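PDB 5OL0: putative silent information regulator 2 from Leishmania infantum, which probably removes acetyl groups from lysine side chains of proteins in an NAD-dependent reaction, and so probably takes part in regulating gene expression. Local coordinates for residues 13-18 with 25-30; 65-70 with 85-90; 111-116 with 304-309; 123-126 with 131-134; 198-203 with 227-232. One frame throughout, in Å; residues are numbered along the deposited sequence.

Contact 1 (13-18 with 25-30); sequences EHVLGE and AHYIRE
L16 lays its CD2 methyl over one face of the Y27 ring, a CH-pi contact with L16 CD2 3.8 Å from the ring centroid and 25° off the normal. The methyl is displaced toward the root of the ring, with L16 CD2 3.5 Å from Y27 CG. Farther out, the CG1 branch of V15 lies 3.9 Å from Y27 CE2, while V15 O approaches Y27 CE2 obliquely at 3.4 Å. Tyrosine suits this partly exposed place: its long flat ring can span two aliphatic neighbours. Because Y27 CG stands anti to its own backbone N (chi1 178°), the ring extends from helix 21-30 to the preceding loop; P238, from another loop, also packs on it. Bonds within the loop and one to the sheet hold it. L16 N donates to H14 ND1 at 3.1 Å, in the imidazole plane, and H14 NE2 bonds to D279 O of strand 279-282, at one edge of the parallel sheet. G17 N bonds to H14 O at 2.9 Å, and G17 has the positive phi that glycine adopts readily. Residues 14-17 thus form a type I beta turn, packed on a helix at the rim of the sirtuin Rossmann-fold domain.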
# COMPACT_ATOMS: atom_id res chain seq x y z
N GLU A 13 12.72 -13.54 24.76
CA GLU A 13 13.14 -14.48 23.70
C GLU A 13 12.18 -14.34 22.53
O GLU A 13 10.94 -14.57 22.68
CB GLU A 13 13.10 -15.96 24.15
CG GLU A 13 14.32 -16.40 24.91
CD GLU A 13 15.59 -16.38 24.08
OE1 GLU A 13 15.55 -16.61 22.84
OE2 GLU A 13 16.62 -16.12 24.71
N HIS A 14 12.77 -14.08 21.38
CA HIS A 14 12.05 -13.77 20.17
C HIS A 14 11.62 -15.02 19.39
O HIS A 14 12.40 -15.93 19.14
CB HIS A 14 12.89 -12.85 19.26
CG HIS A 14 12.04 -11.92 18.47
ND1 HIS A 14 11.31 -12.35 17.40
CD2 HIS A 14 11.70 -10.62 18.67
CE1 HIS A 14 10.58 -11.35 16.94
NE2 HIS A 14 10.80 -10.29 17.69
N VAL A 15 10.40 -15.00 18.90
CA VAL A 15 9.92 -16.06 17.99
C VAL A 15 10.89 -16.28 16.80
O VAL A 15 10.95 -17.40 16.26
CB VAL A 15 8.49 -15.70 17.51
CG1 VAL A 15 8.03 -16.53 16.35
CG2 VAL A 15 7.51 -15.88 18.65
N LEU A 16 11.61 -15.24 16.35
CA LEU A 16 12.51 -15.39 15.21
C LEU A 16 13.91 -15.96 15.57
O LEU A 16 14.71 -16.19 14.66
CB LEU A 16 12.69 -14.07 14.44
CG LEU A 16 11.48 -13.52 13.72
CD1 LEU A 16 11.83 -12.14 13.16
CD2 LEU A 16 11.02 -14.46 12.60
N GLY A 17 14.21 -16.12 16.86
CA GLY A 17 15.53 -16.51 17.33
C GLY A 17 16.33 -15.24 17.41
O GLY A 17 16.33 -14.59 18.42
N GLU A 18 16.95 -14.84 16.30
CA GLU A 18 17.61 -13.54 16.21
C GLU A 18 16.72 -12.59 15.46
O GLU A 18 16.38 -12.88 14.32
CB GLU A 18 18.95 -13.66 15.50
CG GLU A 18 19.96 -14.52 16.24
CD GLU A 18 20.18 -14.00 17.64
OE1 GLU A 18 20.73 -12.88 17.78
OE2 GLU A 18 19.76 -14.71 18.60
N ALA A 25 15.23 -14.45 7.52
CA ALA A 25 15.39 -15.33 6.35
C ALA A 25 15.53 -16.80 6.78
O ALA A 25 14.91 -17.68 6.16
CB ALA A 25 16.60 -14.93 5.53
N HIS A 26 16.37 -17.04 7.79
CA HIS A 26 16.49 -18.38 8.44
C HIS A 26 15.17 -18.93 8.86
O HIS A 26 14.87 -20.10 8.61
CB HIS A 26 17.31 -18.36 9.74
CG HIS A 26 18.79 -18.53 9.57
ND1 HIS A 26 19.38 -19.75 9.31
CD2 HIS A 26 19.82 -17.65 9.75
CE1 HIS A 26 20.69 -19.60 9.27
NE2 HIS A 26 20.98 -18.34 9.53
N TYR A 27 14.37 -18.10 9.54
CA TYR A 27 13.07 -18.55 10.05
C TYR A 27 12.16 -18.96 8.89
O TYR A 27 11.54 -20.03 8.91
CB TYR A 27 12.41 -17.47 10.90
CG TYR A 27 11.01 -17.78 11.48
CD1 TYR A 27 9.83 -17.59 10.70
CD2 TYR A 27 10.86 -18.18 12.82
CE1 TYR A 27 8.56 -17.88 11.22
CE2 TYR A 27 9.57 -18.42 13.37
CZ TYR A 27 8.43 -18.27 12.58
OH TYR A 27 7.19 -18.54 13.08
N ILE A 28 12.09 -18.11 7.87
CA ILE A 28 11.31 -18.44 6.65
C ILE A 28 11.76 -19.78 6.01
O ILE A 28 10.91 -20.62 5.61
CB ILE A 28 11.39 -17.31 5.62
CG1 ILE A 28 10.55 -16.07 6.10
CG2 ILE A 28 10.90 -17.76 4.28
CD1 ILE A 28 10.89 -14.83 5.32
N ARG A 29 13.07 -19.98 5.92
CA ARG A 29 13.59 -21.18 5.27
C ARG A 29 13.46 -22.40 6.16
O ARG A 29 12.84 -23.36 5.74
CB ARG A 29 15.02 -20.99 4.80
CG ARG A 29 15.08 -20.06 3.59
CD ARG A 29 16.50 -19.64 3.22
NE ARG A 29 17.12 -20.54 2.25
CZ ARG A 29 18.27 -20.31 1.61
NH1 ARG A 29 18.97 -19.20 1.83
NH2 ARG A 29 18.73 -21.21 0.74
N GLU A 30 13.96 -22.32 7.39
CA GLU A 30 13.93 -23.43 8.32
C GLU A 30 12.48 -23.87 8.62
O GLU A 30 12.17 -25.07 8.63
CB GLU A 30 14.72 -23.11 9.59
CG GLU A 30 16.25 -23.05 9.35
CD GLU A 30 17.05 -22.56 10.59
OE1 GLU A 30 18.02 -21.76 10.45
OE2 GLU A 30 16.70 -22.99 11.72

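Contact 2 (65-70 with 85-90); sequences GKYNLE and PEIFYS
I87 sets its CG1 methylene almost exactly over the centre of the Y67 ring, in a CH-pi contact that joins helices 59-67 and 85-95, part of the helical region which in sirtuins belongs to the smaller domain beside the zinc-binding module. I87 CG1 lies 3.5 Å from the ring centroid and 10° off the normal, so the methylene sits over the middle of the pi face rather than near its rim. I87 has CG1 anti to its carbonyl carbon (chi1 -67°) and CG2 anti to the backbone N, which puts CG1 over the ring and CG2 to one side, with I87 CG2 4.2 Å from Y67 CD2. The end methyl spreads the contact, I87 CD1 being 3.9 Å from Y67 CD1. A beta-branched isoleucine fits here because its two arms reach different parts of the ring. At the far end Y67 OH lies 4.3 Å from the CG methylene of E86, an exposed residue.

Next come the groups that hold these two in place. K66 CG sits 3.8 Å above the plane on the opposite face of Y67, so the ring is sandwiched between aliphatic carbons. I87 also rests on L80 of helix 78-83. Beyond it, Y89 OH is hydrogen-bonded to V185 O and N166 OD1. The two helices are also tied to each other, through the hydrogen bond between S90 OG and N63 ND2.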
# COMPACT_ATOMS: atom_id res chain seq x y z
N GLY A 65 -1.70 24.35 -0.38
CA GLY A 65 -1.65 25.63 0.31
C GLY A 65 -2.84 26.53 0.06
O GLY A 65 -3.56 26.84 1.00
N LYS A 66 -3.08 26.92 -1.20
CA LYS A 66 -4.17 27.88 -1.48
C LYS A 66 -5.50 27.44 -0.90
O LYS A 66 -6.27 28.27 -0.41
CB LYS A 66 -4.32 28.19 -2.98
CG LYS A 66 -5.10 27.17 -3.80
CD LYS A 66 -5.09 27.48 -5.29
CE LYS A 66 -3.69 27.52 -5.89
NZ LYS A 66 -2.83 26.38 -5.45
N TYR A 67 -5.75 26.13 -0.92
CA TYR A 67 -7.02 25.58 -0.43
C TYR A 67 -7.17 25.52 1.09
O TYR A 67 -8.29 25.63 1.60
CB TYR A 67 -7.27 24.21 -1.08
CG TYR A 67 -7.48 24.31 -2.58
CD1 TYR A 67 -8.54 25.07 -3.11
CD2 TYR A 67 -6.64 23.64 -3.48
CE1 TYR A 67 -8.75 25.16 -4.48
CE2 TYR A 67 -6.86 23.72 -4.86
CZ TYR A 67 -7.90 24.49 -5.34
OH TYR A 67 -8.11 24.58 -6.70
N ASN A 68 -6.06 25.43 1.83
CA ASN A 68 -6.04 25.43 3.31
C ASN A 68 -6.80 24.31 4.00
O ASN A 68 -7.84 24.54 4.58
CB ASN A 68 -6.58 26.75 3.88
CG ASN A 68 -5.73 27.96 3.54
OD1 ASN A 68 -6.06 29.06 3.93
ND2 ASN A 68 -4.65 27.76 2.80
N LEU A 69 -6.22 23.13 4.05
CA LEU A 69 -6.91 21.97 4.58
C LEU A 69 -6.36 21.56 5.94
O LEU A 69 -5.13 21.53 6.14
CB LEU A 69 -6.77 20.80 3.60
CG LEU A 69 -7.30 21.02 2.18
CD1 LEU A 69 -6.98 19.80 1.32
CD2 LEU A 69 -8.79 21.34 2.21
N GLU A 70 -7.26 21.19 6.84
CA GLU A 70 -6.87 20.49 8.07
C GLU A 70 -6.51 19.05 7.68
O GLU A 70 -7.23 18.11 8.03
CB GLU A 70 -8.00 20.56 9.13
CG GLU A 70 -7.52 20.57 10.59
CD GLU A 70 -6.82 21.88 11.00
OE1 GLU A 70 -7.48 22.95 10.95
OE2 GLU A 70 -5.62 21.85 11.36
N PRO A 85 -14.87 19.62 -6.52
CA PRO A 85 -14.10 18.59 -7.24
C PRO A 85 -12.79 19.14 -7.87
O PRO A 85 -11.78 18.44 -7.91
CB PRO A 85 -15.10 18.03 -8.26
CG PRO A 85 -16.21 19.04 -8.37
CD PRO A 85 -16.21 19.85 -7.11
N GLU A 86 -12.77 20.42 -8.21
CA GLU A 86 -11.57 21.05 -8.70
C GLU A 86 -10.39 20.76 -7.79
O GLU A 86 -9.28 20.63 -8.27
CB GLU A 86 -11.77 22.56 -8.98
CG GLU A 86 -12.15 23.45 -7.80
CD GLU A 86 -13.66 23.51 -7.48
OE1 GLU A 86 -14.47 22.66 -7.95
OE2 GLU A 86 -14.03 24.45 -6.72
N ILE A 87 -10.61 20.57 -6.48
CA ILE A 87 -9.49 20.34 -5.57
C ILE A 87 -8.84 18.96 -5.79
O ILE A 87 -7.63 18.85 -5.95
CB ILE A 87 -9.88 20.49 -4.08
CG1 ILE A 87 -10.26 21.95 -3.78
CG2 ILE A 87 -8.74 20.04 -3.16
CD1 ILE A 87 -11.07 22.17 -2.51
N PHE A 88 -9.64 17.91 -5.78
CA PHE A 88 -9.00 16.60 -6.01
C PHE A 88 -8.49 16.54 -7.46
O PHE A 88 -7.43 16.04 -7.69
CB PHE A 88 -9.91 15.45 -5.69
CG PHE A 88 -9.45 14.17 -6.31
CD1 PHE A 88 -8.47 13.41 -5.71
CD2 PHE A 88 -9.99 13.75 -7.54
CE1 PHE A 88 -8.04 12.24 -6.30
CE2 PHE A 88 -9.56 12.59 -8.14
CZ PHE A 88 -8.58 11.84 -7.52
N TYR A 89 -9.23 17.07 -8.43
CA TYR A 89 -8.78 16.98 -9.81
C TYR A 89 -7.47 17.70 -10.01
O TYR A 89 -6.66 17.28 -10.84
CB TYR A 89 -9.83 17.51 -10.78
CG TYR A 89 -10.69 16.40 -11.27
CD1 TYR A 89 -11.58 15.74 -10.41
CD2 TYR A 89 -10.59 15.95 -12.56
CE1 TYR A 89 -12.36 14.69 -10.85
CE2 TYR A 89 -11.37 14.91 -13.02
CZ TYR A 89 -12.25 14.28 -12.17
OH TYR A 89 -12.99 13.23 -12.66
N SER A 90 -7.27 18.79 -9.27
CA SER A 90 -6.03 19.52 -9.30
C SER A 90 -4.89 18.71 -8.72
O SER A 90 -3.79 18.71 -9.26
CB SER A 90 -6.19 20.85 -8.59
OG SER A 90 -4.99 21.55 -8.60

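Contact 3 (111-116 with 304-309); sequences IRLLQD and AKRMRL
R112 and R306 both bend at their second torsion to bring their guanidinium groups face to face: R112 leaves helix 111-116 with CG anti to the backbone N and then turns (chi2 63°), while R306 sets out with CG anti to its carbonyl carbon and also folds over. The two flat groups end up stacked, centres 4.4 Å apart and planes 23° from parallel, each offset toward the rim of the other. Such long reaches are needed because the axes of helices 111-116 and 304-308 stay 11.5 Å apart; their N-to-C directions make an angle of 131°. Arginine is well suited, having a flexible chain long enough to bridge that gap and a flat end that can stack.

R306 NH1 makes the close approaches, 3.2 Å from R112 CG and likewise 3.2 Å from L113 CD2. The buried leucine therefore presents a methyl to the charged group. D116, one helical turn beyond R112, supplies the opposite charge. Its OD2 forms a salt bridge with R112 NE at 2.9 Å, although the hydrogen bond is weak, and lies near the plane at the edge of the R306 guanidinium, where D116 OD2 and R306 NH2 make a long salt bridge of 3.7 Å. R112 NH2 is further fixed by A135 O, and R306 also packs on H109 of helix 106-116.

One carboxylate thus serves two arginines, and its negative charge probably makes their close stacking tolerable. R306 NH1 nevertheless pays for its position: it is buried against R112 CG and L113 CD2 and has no hydrogen-bond partner.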
# COMPACT_ATOMS: atom_id res chain seq x y z
N ILE A 111 8.10 -8.71 -3.74
CA ILE A 111 6.87 -9.36 -3.49
C ILE A 111 6.51 -10.32 -4.64
O ILE A 111 5.94 -11.39 -4.44
CB ILE A 111 5.74 -8.26 -3.26
CG1 ILE A 111 6.03 -7.42 -2.02
CG2 ILE A 111 4.41 -8.94 -3.13
CD1 ILE A 111 5.14 -6.20 -1.86
N ARG A 112 6.75 -9.88 -5.87
CA ARG A 112 6.62 -10.74 -6.98
C ARG A 112 7.47 -12.00 -6.79
O ARG A 112 7.00 -13.12 -7.08
CB ARG A 112 7.00 -10.02 -8.24
CG ARG A 112 7.24 -10.87 -9.48
CD ARG A 112 5.99 -11.59 -9.87
NE ARG A 112 6.16 -12.44 -11.05
CZ ARG A 112 6.31 -12.02 -12.34
NH1 ARG A 112 6.39 -12.93 -13.31
NH2 ARG A 112 6.39 -10.74 -12.68
N LEU A 113 8.72 -11.84 -6.37
CA LEU A 113 9.53 -13.04 -6.09
C LEU A 113 8.91 -13.93 -5.03
O LEU A 113 8.95 -15.14 -5.20
CB LEU A 113 10.92 -12.69 -5.66
CG LEU A 113 11.73 -11.92 -6.70
CD1 LEU A 113 13.13 -11.74 -6.11
CD2 LEU A 113 11.77 -12.57 -8.09
N LEU A 114 8.34 -13.36 -3.95
CA LEU A 114 7.72 -14.23 -2.96
C LEU A 114 6.61 -15.04 -3.63
O LEU A 114 6.44 -16.19 -3.33
CB LEU A 114 7.13 -13.46 -1.78
CG LEU A 114 8.17 -12.74 -0.91
CD1 LEU A 114 7.49 -11.93 0.21
CD2 LEU A 114 9.17 -13.75 -0.32
N GLN A 115 5.87 -14.43 -4.53
CA GLN A 115 4.78 -15.14 -5.20
C GLN A 115 5.33 -16.27 -6.03
O GLN A 115 4.86 -17.39 -5.95
CB GLN A 115 4.02 -14.20 -6.12
CG GLN A 115 3.10 -14.84 -7.15
CD GLN A 115 2.54 -13.75 -8.02
OE1 GLN A 115 1.75 -12.91 -7.56
NE2 GLN A 115 3.01 -13.68 -9.25
N ASP A 116 6.33 -15.96 -6.82
CA ASP A 116 6.94 -17.01 -7.66
C ASP A 116 7.60 -18.14 -6.88
O ASP A 116 7.69 -19.25 -7.41
CB ASP A 116 7.88 -16.41 -8.66
CG ASP A 116 7.14 -15.49 -9.66
OD1 ASP A 116 5.88 -15.52 -9.71
OD2 ASP A 116 7.79 -14.72 -10.37
N ALA A 304 17.98 -8.85 -8.67
CA ALA A 304 18.82 -7.91 -9.46
C ALA A 304 18.37 -8.00 -10.92
O ALA A 304 18.23 -7.00 -11.60
CB ALA A 304 20.30 -8.25 -9.31
N LYS A 305 18.01 -9.20 -11.34
CA LYS A 305 17.52 -9.39 -12.67
C LYS A 305 16.17 -8.69 -12.90
O LYS A 305 15.94 -8.16 -13.99
CB LYS A 305 17.35 -10.88 -12.96
CG LYS A 305 16.86 -11.16 -14.38
CD LYS A 305 16.91 -12.63 -14.73
CE LYS A 305 16.45 -12.84 -16.17
NZ LYS A 305 15.81 -14.17 -16.31
N ARG A 306 15.26 -8.68 -11.93
CA ARG A 306 14.00 -7.93 -12.13
C ARG A 306 14.25 -6.44 -12.14
O ARG A 306 13.64 -5.67 -12.91
CB ARG A 306 12.97 -8.23 -11.05
CG ARG A 306 12.40 -9.60 -11.10
CD ARG A 306 11.38 -9.73 -12.20
NE ARG A 306 11.25 -11.13 -12.56
CZ ARG A 306 10.66 -12.08 -11.84
NH1 ARG A 306 10.10 -11.82 -10.66
NH2 ARG A 306 10.63 -13.33 -12.30
N MET A 307 15.11 -6.00 -11.26
CA MET A 307 15.43 -4.61 -11.15
C MET A 307 16.12 -3.99 -12.40
O MET A 307 15.74 -2.90 -12.82
CB MET A 307 16.26 -4.40 -9.92
CG MET A 307 15.37 -4.49 -8.67
SD MET A 307 16.40 -4.37 -7.24
CE MET A 307 16.61 -2.58 -7.24
N ARG A 308 17.09 -4.66 -12.98
CA ARG A 308 17.67 -4.22 -14.28
C ARG A 308 16.64 -4.20 -15.39
O ARG A 308 16.53 -3.20 -16.11
CB ARG A 308 18.84 -5.12 -14.73
CG ARG A 308 20.19 -4.74 -14.11
CD ARG A 308 21.34 -5.49 -14.77
NE ARG A 308 21.04 -6.92 -14.89
CZ ARG A 308 21.12 -7.81 -13.90
NH1 ARG A 308 21.52 -7.45 -12.67
NH2 ARG A 308 20.81 -9.09 -14.15
N LEU A 309 15.87 -5.30 -15.49
CA LEU A 309 14.83 -5.50 -16.53
C LEU A 309 13.76 -4.41 -16.59
O LEU A 309 12.99 -4.35 -17.56
CB LEU A 309 14.16 -6.91 -16.43
CG LEU A 309 14.74 -8.09 -17.25
CD1 LEU A 309 16.26 -8.26 -17.20
CD2 LEU A 309 14.07 -9.40 -16.86

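Contact 4 (123-126 with 131-134); sequences CCTQ and LEKA
C123 points toward helix 131-134, and its SG meets the aliphatic part of E132, with C123 SG 4.0 Å from E132 CG. A small, weakly polar thiol suits this buried spot, where V40 and I111 also press on it. C124 follows the alternation of a strand and points away, leaving T125 to face the helix again. T125 and the bent side chain of E132 come from opposite directions, and T125 OG1 donates to E132 OE2 at 2.6 Å, meeting the oxygen from above the carboxylate plane, 50° out of it. The hydroxyl can do this because OG1 stands anti to the backbone N (chi1 -179°), which puts CG2 in the crowded position between backbone N and carbonyl carbon. That methyl lies against the other oxygen, T125 CG2 to E132 OE1 being 3.5 Å. Strand 120-125, helix 131-134 and strand 142-144 form a beta-alpha-beta unit of the Rossmann fold, and this bond ties its first strand to its helix inside the core. T125 OG1 is engaged a second time, by the backbone N of N127, one of the probable NAD-binding residues 126-129. Q126 points away from the helix, and its carbonyl oxygen is hydrogen-bonded to ND1 of H146, the probable proton acceptor.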
# COMPACT_ATOMS: atom_id res chain seq x y z
N CYS A 123 -0.92 -10.07 -0.90
CA CYS A 123 -0.32 -8.76 -0.80
C CYS A 123 -1.47 -7.75 -0.71
O CYS A 123 -2.33 -7.71 -1.60
CB CYS A 123 0.52 -8.44 -2.05
SG CYS A 123 1.19 -6.74 -1.97
N CYS A 124 -1.47 -6.95 0.35
CA CYS A 124 -2.54 -5.95 0.55
C CYS A 124 -1.85 -4.61 0.60
O CYS A 124 -1.00 -4.39 1.48
CB CYS A 124 -3.22 -6.21 1.87
SG CYS A 124 -4.21 -7.76 1.97
N THR A 125 -2.23 -3.71 -0.29
CA THR A 125 -1.57 -2.40 -0.40
C THR A 125 -2.58 -1.29 -0.13
O THR A 125 -3.71 -1.36 -0.54
CB THR A 125 -0.93 -2.22 -1.78
OG1 THR A 125 -0.28 -0.95 -1.88
CG2 THR A 125 -1.96 -2.34 -2.96
N GLN A 126 -2.18 -0.29 0.59
CA GLN A 126 -2.96 0.90 0.73
C GLN A 126 -2.52 1.98 -0.27
O GLN A 126 -3.16 3.01 -0.37
CB GLN A 126 -2.89 1.42 2.17
CG GLN A 126 -1.57 1.83 2.75
CD GLN A 126 -1.75 2.26 4.21
OE1 GLN A 126 -2.61 3.03 4.54
NE2 GLN A 126 -0.96 1.77 5.04
N LEU A 131 1.71 -0.14 -8.46
CA LEU A 131 3.00 -0.76 -8.68
C LEU A 131 3.15 -2.22 -8.33
O LEU A 131 4.03 -2.86 -8.86
CB LEU A 131 4.11 0.05 -8.02
CG LEU A 131 4.18 1.46 -8.53
CD1 LEU A 131 5.19 2.31 -7.76
CD2 LEU A 131 4.47 1.51 -10.03
N GLU A 132 2.36 -2.74 -7.43
CA GLU A 132 2.37 -4.16 -7.16
C GLU A 132 1.94 -4.92 -8.45
O GLU A 132 2.59 -5.90 -8.86
CB GLU A 132 1.44 -4.52 -6.02
CG GLU A 132 1.78 -3.86 -4.66
CD GLU A 132 1.22 -2.44 -4.51
OE1 GLU A 132 0.50 -1.90 -5.44
OE2 GLU A 132 1.55 -1.83 -3.50
N LYS A 133 0.85 -4.45 -9.06
CA LYS A 133 0.33 -4.95 -10.34
C LYS A 133 1.38 -4.77 -11.44
O LYS A 133 1.63 -5.67 -12.24
CB LYS A 133 -0.96 -4.21 -10.72
CG LYS A 133 -1.66 -4.74 -11.96
CD LYS A 133 -3.07 -4.18 -12.06
CE LYS A 133 -3.85 -4.85 -13.19
NZ LYS A 133 -4.05 -3.98 -14.38
N ALA A 134 2.08 -3.65 -11.43
CA ALA A 134 3.12 -3.41 -12.45
C ALA A 134 4.27 -4.38 -12.30
O ALA A 134 4.89 -4.75 -13.28
CB ALA A 134 3.63 -1.96 -12.35

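Contact 5 (198-203 with 227-232); sequences DAFFDA and ALLPCV
The chain reaches L229, which meets both F200 and A203, by way of A227, whose methyl points away from helix 198-203, and L228, which points toward it and packs on L204 of helix 198-207. L229 also points toward the helix and, with CG anti to its carbonyl carbon (chi1 -79°), parts its two methyls between neighbours. L229 CD1 lies 3.7 Å from F200 CE1, approaching the ring obliquely. F200 is held in turn by F201: F200 CD2 stands 3.6 Å above the plane of the F201 ring, over the centre. A145 and P225 also border F200, and its side chain lies about 7 Å from that of H146, the probable proton acceptor. The other branch of L229 lies over the helix backbone, L229 CD2 being 4.2 Å from A203 C. Alanine suits position 203, since its small side chain lets a leucine come this near the main chain.

Residues 227-232 belong to the connection between the parallel strands 213-217 and 239-242 of the Rossmann-fold sheet. Most of them have helical backbone angles without regular helical bonding. L229 also touches C124 and L39 of the sheet, so it packs against helix 198-207 and the sheet together. P230 comes next along the chain, and its carbonyl oxygen accepts a hydrogen bond from R239 NH1. C231 then gives a weak backbone bond, C231 N to L228 O at 2.9 Å, before V232 packs on L204 and A208.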
# COMPACT_ATOMS: atom_id res chain seq x y z
N ASP A 198 -14.55 -5.65 -1.67
CA ASP A 198 -14.79 -6.95 -1.07
C ASP A 198 -13.54 -7.74 -0.80
O ASP A 198 -13.45 -8.46 0.18
CB ASP A 198 -15.59 -7.82 -2.07
CG ASP A 198 -17.07 -7.49 -2.11
OD1 ASP A 198 -17.64 -7.09 -1.08
OD2 ASP A 198 -17.68 -7.73 -3.18
N ALA A 199 -12.62 -7.69 -1.75
CA ALA A 199 -11.41 -8.41 -1.64
C ALA A 199 -10.58 -7.98 -0.41
O ALA A 199 -9.79 -8.79 0.12
CB ALA A 199 -10.60 -8.23 -2.90
N PHE A 200 -10.72 -6.73 0.04
CA PHE A 200 -10.10 -6.34 1.32
C PHE A 200 -10.66 -7.13 2.47
O PHE A 200 -9.92 -7.68 3.30
CB PHE A 200 -10.25 -4.84 1.62
CG PHE A 200 -9.86 -4.52 3.00
CD1 PHE A 200 -8.53 -4.42 3.33
CD2 PHE A 200 -10.82 -4.49 4.01
CE1 PHE A 200 -8.15 -4.19 4.62
CE2 PHE A 200 -10.44 -4.24 5.30
CZ PHE A 200 -9.11 -4.08 5.62
N PHE A 201 -11.98 -7.25 2.52
CA PHE A 201 -12.62 -8.01 3.63
C PHE A 201 -12.35 -9.52 3.60
O PHE A 201 -12.22 -10.16 4.65
CB PHE A 201 -14.13 -7.66 3.69
CG PHE A 201 -14.34 -6.22 4.03
CD1 PHE A 201 -14.13 -5.80 5.34
CD2 PHE A 201 -14.65 -5.28 3.04
CE1 PHE A 201 -14.22 -4.45 5.66
CE2 PHE A 201 -14.75 -3.94 3.36
CZ PHE A 201 -14.54 -3.52 4.69
N ASP A 202 -12.19 -10.04 2.39
CA ASP A 202 -11.71 -11.45 2.17
C ASP A 202 -10.34 -11.64 2.83
O ASP A 202 -10.11 -12.53 3.63
CB ASP A 202 -11.62 -11.69 0.66
CG ASP A 202 -11.30 -13.11 0.30
OD1 ASP A 202 -12.21 -13.95 0.40
OD2 ASP A 202 -10.13 -13.41 -0.03
N ALA A 203 -9.45 -10.68 2.55
CA ALA A 203 -8.15 -10.73 3.13
C ALA A 203 -8.17 -10.58 4.65
O ALA A 203 -7.53 -11.33 5.33
CB ALA A 203 -7.25 -9.71 2.48
N ALA A 227 -5.61 -0.74 8.67
CA ALA A 227 -4.70 -0.94 9.80
C ALA A 227 -5.09 -2.12 10.70
O ALA A 227 -4.31 -2.54 11.53
CB ALA A 227 -4.59 0.32 10.59
N LEU A 228 -6.26 -2.71 10.50
CA LEU A 228 -6.61 -3.90 11.31
C LEU A 228 -5.90 -5.14 10.89
O LEU A 228 -5.79 -6.08 11.67
CB LEU A 228 -8.07 -4.20 11.26
CG LEU A 228 -8.99 -3.29 12.05
CD1 LEU A 228 -10.42 -3.62 11.64
CD2 LEU A 228 -8.77 -3.57 13.54
N LEU A 229 -5.41 -5.16 9.65
CA LEU A 229 -4.85 -6.39 9.11
C LEU A 229 -3.84 -7.08 10.03
O LEU A 229 -4.00 -8.24 10.35
CB LEU A 229 -4.26 -6.15 7.71
CG LEU A 229 -5.32 -6.10 6.63
CD1 LEU A 229 -4.75 -5.44 5.39
CD2 LEU A 229 -5.83 -7.51 6.26
N PRO A 230 -2.82 -6.37 10.49
CA PRO A 230 -1.84 -7.05 11.32
C PRO A 230 -2.28 -7.31 12.74
O PRO A 230 -1.57 -8.04 13.49
CB PRO A 230 -0.66 -6.06 11.34
CG PRO A 230 -1.29 -4.72 11.13
CD PRO A 230 -2.46 -4.96 10.24
N CYS A 231 -3.39 -6.69 13.15
CA CYS A 231 -4.00 -6.93 14.46
C CYS A 231 -4.73 -8.27 14.57
O CYS A 231 -4.95 -8.71 15.68
CB CYS A 231 -4.94 -5.77 14.84
SG CYS A 231 -3.98 -4.20 14.90
N VAL A 232 -5.16 -8.86 13.46
CA VAL A 232 -6.01 -10.08 13.45
C VAL A 232 -5.18 -11.34 13.09
O VAL A 232 -5.71 -12.42 13.11
CB VAL A 232 -7.25 -9.97 12.53
CG1 VAL A 232 -8.23 -8.86 12.98
CG2 VAL A 232 -6.88 -9.70 11.10

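Overall arrangement
Contacts 3, 4 and 5 lie in and around the parallel six-stranded sheet of the Rossmann-fold domain. Contact 4 is central, about 14 Å between centres from contacts 3 and 5, and touches both: C123 meets I111, and C124, on the other side of strand 120-125, meets A203 and L229. Contact 3 joins segments whose nearest ends are 188 residues apart, so contacts 4 and 5 fall within its span. Contacts 1 and 2 come earlier, in that order, their centres about 47 Å apart. Contact 1, on helix 21-30 and the loop before it, lies at the domain's margin, nearest atoms about 6 Å from contact 3. Contact 2 belongs to the smaller domain, whereas contacts 4 and 5 lie near the probable NAD site and H146.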